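Local coordinates for protein ASCH domain (Vibrio cholerae TMA 21, PDB 3S9X) that is of unknown function but carries an ASCH domain of the PUA clan and probably binds RNA, at residues A58-G70 and H128-I141. Numbering follows the deposited sequence.
Sequences ASCSLEYWYSQKG and HRNFFSRECHELGI
E135 OE1 is gripped twice: W65 NE1 donates to it at 3.1 Å along a nearly straight line (171°), and a water donates to it as well. The O of that water lies 2.6 Å from E135 OE1. The same water accepts from L62 N. The indole N-H points at OE1 within its ring plane but meets the carboxylate from above, 60° out of that plane. Glutamate suits this place because its chain, extended beyond CG, carries the charge from the helix to the indole edge. One turn on, L139 lays CD2 over the six-membered ring of W65 and meets the bent K69 chain, CG to NZ. Branched L62 splits its methyls: CD2 lies over the F132 face, 3.9 Å from the ring centroid, and CD1 against C136 SG. I141 CD1 makes a CH-pi contact over one face of the Y64 ring, 3.7 Å from its centroid, while Q68 CB covers the opposite face. G140, with positive phi, ends the helix in a Schellman motif. At the other end C60 SG meets the F132 edge and lies obliquely by H128, whose ND1 bonds to W124 O. Segment 128-139 of helix 121-139 crosses edge strand 58-62, sheet partner of 148-158, at -31°; E114 of helix 108-114 touches C60 and H128.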
loop_
_atom_site.group_PDB
_atom_site.type_symbol
_atom_site.label_atom_id
_atom_site.label_comp_id
_atom_site.label_asym_id
_atom_site.label_seq_id
_atom_site.Cartn_x
_atom_site.Cartn_y
_atom_site.Cartn_z
ATOM N N ALA A 58 6.342 -1.784 -3.410
ATOM C CA ALA A 58 5.141 -2.084 -4.208
ATOM C C ALA A 58 4.197 -2.849 -3.307
ATOM O O ALA A 58 4.571 -3.429 -2.269
ATOM C CB ALA A 58 5.490 -2.883 -5.449
ATOM N N SER A 59 2.947 -2.855 -3.712
ATOM C CA SER A 59 1.874 -3.607 -3.086
ATOM C C SER A 59 0.804 -3.904 -4.091
ATOM O O SER A 59 0.820 -3.338 -5.171
ATOM C CB SER A 59 1.327 -2.839 -1.923
ATOM O OG SER A 59 0.604 -1.694 -2.293
ATOM N N CYS A 60 -0.148 -4.778 -3.741
ATOM C CA CYS A 60 -1.230 -5.059 -4.638
ATOM C C CYS A 60 -2.530 -5.344 -3.839
ATOM O O CYS A 60 -2.535 -5.495 -2.604
ATOM C CB CYS A 60 -0.900 -6.268 -5.516
ATOM S SG CYS A 60 -0.767 -7.835 -4.716
ATOM N N SER A 61 -3.631 -5.322 -4.582
ATOM C CA SER A 61 -4.947 -5.576 -4.048
ATOM C C SER A 61 -5.857 -6.133 -5.147
ATOM O O SER A 61 -5.578 -5.990 -6.322
ATOM C CB SER A 61 -5.516 -4.280 -3.520
ATOM O OG SER A 61 -5.664 -3.254 -4.473
ATOM N N LEU A 62 -6.968 -6.755 -4.752
ATOM C CA LEU A 62 -7.931 -7.252 -5.712
ATOM C C LEU A 62 -8.629 -6.138 -6.430
ATOM O O LEU A 62 -9.172 -5.225 -5.848
ATOM C CB LEU A 62 -8.970 -8.140 -5.064
ATOM C CG LEU A 62 -8.495 -9.418 -4.354
ATOM C CD1 LEU A 62 -9.669 -10.024 -3.569
ATOM C CD2 LEU A 62 -7.955 -10.415 -5.380
ATOM N N GLU A 63 -8.629 -6.216 -7.750
ATOM C CA GLU A 63 -9.338 -5.194 -8.545
ATOM C C GLU A 63 -10.859 -5.150 -8.276
ATOM O O GLU A 63 -11.475 -4.095 -8.386
ATOM C CB GLU A 63 -9.085 -5.450 -10.009
ATOM C CG GLU A 63 -9.467 -4.257 -10.857
ATOM C CD GLU A 63 -10.846 -4.269 -11.367
ATOM O OE1 GLU A 63 -11.504 -5.328 -11.392
ATOM O OE2 GLU A 63 -11.283 -3.157 -11.733
ATOM N N TYR A 64 -11.408 -6.263 -7.828
ATOM C CA TYR A 64 -12.795 -6.413 -7.483
ATOM C C TYR A 64 -13.246 -5.305 -6.547
ATOM O O TYR A 64 -14.379 -4.789 -6.651
ATOM C CB TYR A 64 -13.020 -7.755 -6.804
ATOM C CG TYR A 64 -14.480 -8.131 -6.618
ATOM C CD1 TYR A 64 -15.148 -8.884 -7.585
ATOM C CD2 TYR A 64 -15.166 -7.792 -5.493
ATOM C CE1 TYR A 64 -16.438 -9.265 -7.429
ATOM C CE2 TYR A 64 -16.474 -8.213 -5.294
ATOM C CZ TYR A 64 -17.093 -8.959 -6.282
ATOM O OH TYR A 64 -18.407 -9.354 -6.132
ATOM N N TRP A 65 -12.359 -4.862 -5.644
ATOM C CA TRP A 65 -12.736 -3.805 -4.695
ATOM C C TRP A 65 -13.129 -2.523 -5.397
ATOM O O TRP A 65 -13.928 -1.688 -4.906
ATOM C CB TRP A 65 -11.588 -3.489 -3.728
ATOM C CG TRP A 65 -11.379 -4.551 -2.708
ATOM C CD1 TRP A 65 -10.363 -5.427 -2.676
ATOM C CD2 TRP A 65 -12.226 -4.873 -1.596
ATOM N NE1 TRP A 65 -10.470 -6.237 -1.583
ATOM C CE2 TRP A 65 -11.590 -5.888 -0.884
ATOM C CE3 TRP A 65 -13.405 -4.308 -1.054
ATOM C CZ2 TRP A 65 -12.126 -6.449 0.272
ATOM C CZ3 TRP A 65 -13.933 -4.839 0.141
ATOM C CH2 TRP A 65 -13.304 -5.901 0.795
ATOM N N TYR A 66 -12.503 -2.264 -6.526
ATOM C CA TYR A 66 -12.679 -0.987 -7.210
ATOM C C TYR A 66 -13.816 -1.115 -8.198
ATOM O O TYR A 66 -14.760 -0.342 -8.159
ATOM C CB TYR A 66 -11.418 -0.512 -7.897
ATOM C CG TYR A 66 -10.234 -0.595 -6.945
ATOM C CD1 TYR A 66 -9.980 0.358 -5.969
ATOM C CD2 TYR A 66 -9.411 -1.724 -6.945
ATOM C CE1 TYR A 66 -8.963 0.179 -5.039
ATOM C CE2 TYR A 66 -8.407 -1.922 -5.980
ATOM C CZ TYR A 66 -8.163 -0.946 -5.067
ATOM O OH TYR A 66 -7.170 -1.082 -4.119
ATOM N N SER A 67 -13.764 -2.127 -9.055
ATOM C CA SER A 67 -14.790 -2.317 -10.054
ATOM C C SER A 67 -16.143 -2.784 -9.519
ATOM O O SER A 67 -17.193 -2.337 -10.076
ATOM C CB SER A 67 -14.309 -3.262 -11.139
ATOM O OG SER A 67 -14.084 -4.545 -10.639
ATOM N N GLN A 68 -16.182 -3.559 -8.453
ATOM C CA GLN A 68 -17.450 -4.084 -8.009
ATOM C C GLN A 68 -17.894 -3.502 -6.716
ATOM O O GLN A 68 -19.109 -3.326 -6.490
ATOM C CB GLN A 68 -17.391 -5.603 -7.942
ATOM C CG GLN A 68 -16.906 -6.225 -9.256
ATOM C CD GLN A 68 -17.741 -5.932 -10.501
ATOM O OE1 GLN A 68 -18.951 -6.108 -10.513
ATOM N NE2 GLN A 68 -17.057 -5.531 -11.584
ATOM N N LYS A 69 -16.956 -3.082 -5.864
ATOM C CA LYS A 69 -17.337 -2.564 -4.589
ATOM C C LYS A 69 -17.256 -1.045 -4.524
ATOM O O LYS A 69 -17.556 -0.474 -3.473
ATOM C CB LYS A 69 -16.529 -3.131 -3.449
ATOM C CG LYS A 69 -16.539 -4.652 -3.272
ATOM C CD LYS A 69 -17.955 -5.257 -3.407
ATOM C CE LYS A 69 -18.838 -4.794 -2.319
ATOM N NZ LYS A 69 -18.486 -5.393 -0.983
ATOM N N GLY A 70 -16.797 -0.436 -5.608
ATOM C CA GLY A 70 -16.794 1.004 -5.748
ATOM C C GLY A 70 -15.728 1.772 -4.992
ATOM O O GLY A 70 -15.836 2.976 -4.848
ATOM N N HIS A 128 -0.200 -14.205 -0.512
ATOM C CA HIS A 128 -1.317 -13.548 -1.144
ATOM C C HIS A 128 -2.499 -14.493 -1.364
ATOM O O HIS A 128 -3.636 -14.053 -1.296
ATOM C CB HIS A 128 -0.888 -12.856 -2.436
ATOM C CG HIS A 128 -0.123 -11.594 -2.195
ATOM N ND1 HIS A 128 1.224 -11.575 -1.946
ATOM C CD2 HIS A 128 -0.562 -10.322 -2.049
ATOM C CE1 HIS A 128 1.579 -10.322 -1.668
ATOM N NE2 HIS A 128 0.506 -9.545 -1.763
ATOM N N ARG A 129 -2.260 -15.763 -1.652
ATOM C CA ARG A 129 -3.419 -16.662 -1.890
ATOM C C ARG A 129 -4.273 -16.764 -0.646
ATOM O O ARG A 129 -5.510 -16.655 -0.690
ATOM C CB ARG A 129 -2.954 -18.066 -2.250
ATOM C CG ARG A 129 -4.045 -19.034 -2.461
ATOM C CD ARG A 129 -3.522 -20.360 -3.001
ATOM N NE ARG A 129 -3.888 -20.541 -4.425
ATOM C CZ ARG A 129 -5.142 -20.801 -4.856
ATOM N NH1 ARG A 129 -6.175 -20.885 -4.011
ATOM N NH2 ARG A 129 -5.386 -20.983 -6.144
ATOM N N ASN A 130 -3.596 -16.849 0.485
ATOM C CA ASN A 130 -4.247 -16.925 1.768
ATOM C C ASN A 130 -5.062 -15.696 2.076
ATOM O O ASN A 130 -6.200 -15.815 2.462
ATOM C CB ASN A 130 -3.196 -17.229 2.898
ATOM C CG ASN A 130 -2.664 -18.673 2.809
ATOM O OD1 ASN A 130 -3.388 -19.558 2.325
ATOM N ND2 ASN A 130 -1.401 -18.926 3.324
ATOM N N PHE A 131 -4.440 -14.545 1.920
ATOM C CA PHE A 131 -5.065 -13.298 2.218
ATOM C C PHE A 131 -6.221 -13.001 1.274
ATOM O O PHE A 131 -7.305 -12.618 1.734
ATOM C CB PHE A 131 -4.023 -12.168 2.086
ATOM C CG PHE A 131 -4.613 -10.825 2.286
ATOM C CD1 PHE A 131 -5.083 -10.449 3.552
ATOM C CD2 PHE A 131 -4.793 -9.991 1.257
ATOM C CE1 PHE A 131 -5.674 -9.269 3.752
ATOM C CE2 PHE A 131 -5.409 -8.739 1.467
ATOM C CZ PHE A 131 -5.853 -8.404 2.708
ATOM N N PHE A 132 -6.016 -13.252 -0.022
ATOM C CA PHE A 132 -7.073 -12.948 -0.962
ATOM C C PHE A 132 -8.241 -13.938 -0.825
ATOM O O PHE A 132 -9.398 -13.580 -1.035
ATOM C CB PHE A 132 -6.582 -12.978 -2.421
ATOM C CG PHE A 132 -5.652 -11.865 -2.800
ATOM C CD1 PHE A 132 -5.819 -10.599 -2.256
ATOM C CD2 PHE A 132 -4.623 -12.049 -3.676
ATOM C CE1 PHE A 132 -4.983 -9.557 -2.609
ATOM C CE2 PHE A 132 -3.731 -10.958 -4.012
ATOM C CZ PHE A 132 -3.963 -9.723 -3.480
ATOM N N SER A 133 -7.953 -15.192 -0.467
ATOM C CA SER A 133 -9.050 -16.176 -0.253
ATOM C C SER A 133 -9.980 -15.731 0.872
ATOM O O SER A 133 -11.199 -15.813 0.715
ATOM C CB SER A 133 -8.476 -17.558 -0.016
ATOM O OG SER A 133 -7.813 -18.076 -1.169
ATOM N N ARG A 134 -9.382 -15.230 1.949
ATOM C CA ARG A 134 -10.164 -14.709 3.089
ATOM C C ARG A 134 -11.012 -13.510 2.682
ATOM O O ARG A 134 -12.196 -13.441 3.034
ATOM C CB ARG A 134 -9.278 -14.298 4.256
ATOM C CG ARG A 134 -8.690 -15.450 5.039
ATOM C CD ARG A 134 -9.334 -15.633 6.482
ATOM N N GLU A 135 -10.406 -12.564 1.963
ATOM C CA GLU A 135 -11.172 -11.394 1.478
ATOM C C GLU A 135 -12.294 -11.843 0.572
ATOM O O GLU A 135 -13.376 -11.372 0.689
ATOM C CB GLU A 135 -10.342 -10.336 0.691
ATOM C CG GLU A 135 -9.386 -9.563 1.484
ATOM C CD GLU A 135 -8.839 -8.367 0.711
ATOM O OE1 GLU A 135 -8.630 -8.524 -0.501
ATOM O OE2 GLU A 135 -8.582 -7.337 1.355
ATOM N N CYS A 136 -12.035 -12.773 -0.325
ATOM C CA CYS A 136 -13.022 -13.225 -1.244
ATOM C C CYS A 136 -14.229 -13.855 -0.489
ATOM O O CYS A 136 -15.400 -13.553 -0.784
ATOM C CB CYS A 136 -12.510 -14.240 -2.224
ATOM S SG CYS A 136 -11.552 -13.431 -3.566
ATOM N N HIS A 137 -13.948 -14.682 0.518
ATOM C CA HIS A 137 -15.043 -15.271 1.285
ATOM C C HIS A 137 -15.945 -14.141 1.835
ATOM O O HIS A 137 -17.164 -14.268 1.783
ATOM C CB HIS A 137 -14.533 -16.167 2.433
ATOM C CG HIS A 137 -15.658 -16.793 3.216
ATOM N ND1 HIS A 137 -16.361 -17.869 2.742
ATOM C CD2 HIS A 137 -16.310 -16.377 4.332
ATOM C CE1 HIS A 137 -17.323 -18.184 3.597
ATOM N NE2 HIS A 137 -17.320 -17.271 4.571
ATOM N N GLU A 138 -15.338 -13.100 2.464
ATOM C CA GLU A 138 -16.150 -12.027 3.002
ATOM C C GLU A 138 -16.879 -11.258 1.930
ATOM O O GLU A 138 -18.011 -10.808 2.205
ATOM C CB GLU A 138 -15.325 -11.033 3.863
ATOM N N LEU A 139 -16.296 -11.174 0.720
ATOM C CA LEU A 139 -16.976 -10.561 -0.422
ATOM C C LEU A 139 -18.089 -11.415 -1.032
ATOM O O LEU A 139 -18.826 -10.956 -1.900
ATOM C CB LEU A 139 -15.962 -10.206 -1.508
ATOM C CG LEU A 139 -14.932 -9.075 -1.198
ATOM C CD1 LEU A 139 -13.702 -9.166 -2.132
ATOM C CD2 LEU A 139 -15.763 -7.803 -1.388
ATOM N N GLY A 140 -18.146 -12.683 -0.625
ATOM C CA GLY A 140 -19.171 -13.576 -1.146
ATOM C C GLY A 140 -18.822 -14.248 -2.472
ATOM O O GLY A 140 -19.732 -14.773 -3.135
ATOM N N ILE A 141 -17.534 -14.314 -2.762
ATOM C CA ILE A 141 -17.018 -14.954 -3.981
ATOM C C ILE A 141 -15.880 -15.919 -3.622
ATOM O O ILE A 141 -15.408 -15.932 -2.486
ATOM C CB ILE A 141 -16.583 -13.921 -5.033
ATOM C CG1 ILE A 141 -15.423 -13.061 -4.526
ATOM C CG2 ILE A 141 -17.707 -12.992 -5.299
ATOM C CD1 ILE A 141 -14.889 -12.029 -5.531
HETATM O O HOH W 1 0.565 -6.674 -1.396
HETATM O O HOH W 2 -7.198 -6.794 -1.756
HETATM O O HOH W 3 -19.365 -8.820 -3.325
HETATM O O HOH W 4 -20.032 -8.081 -0.923
#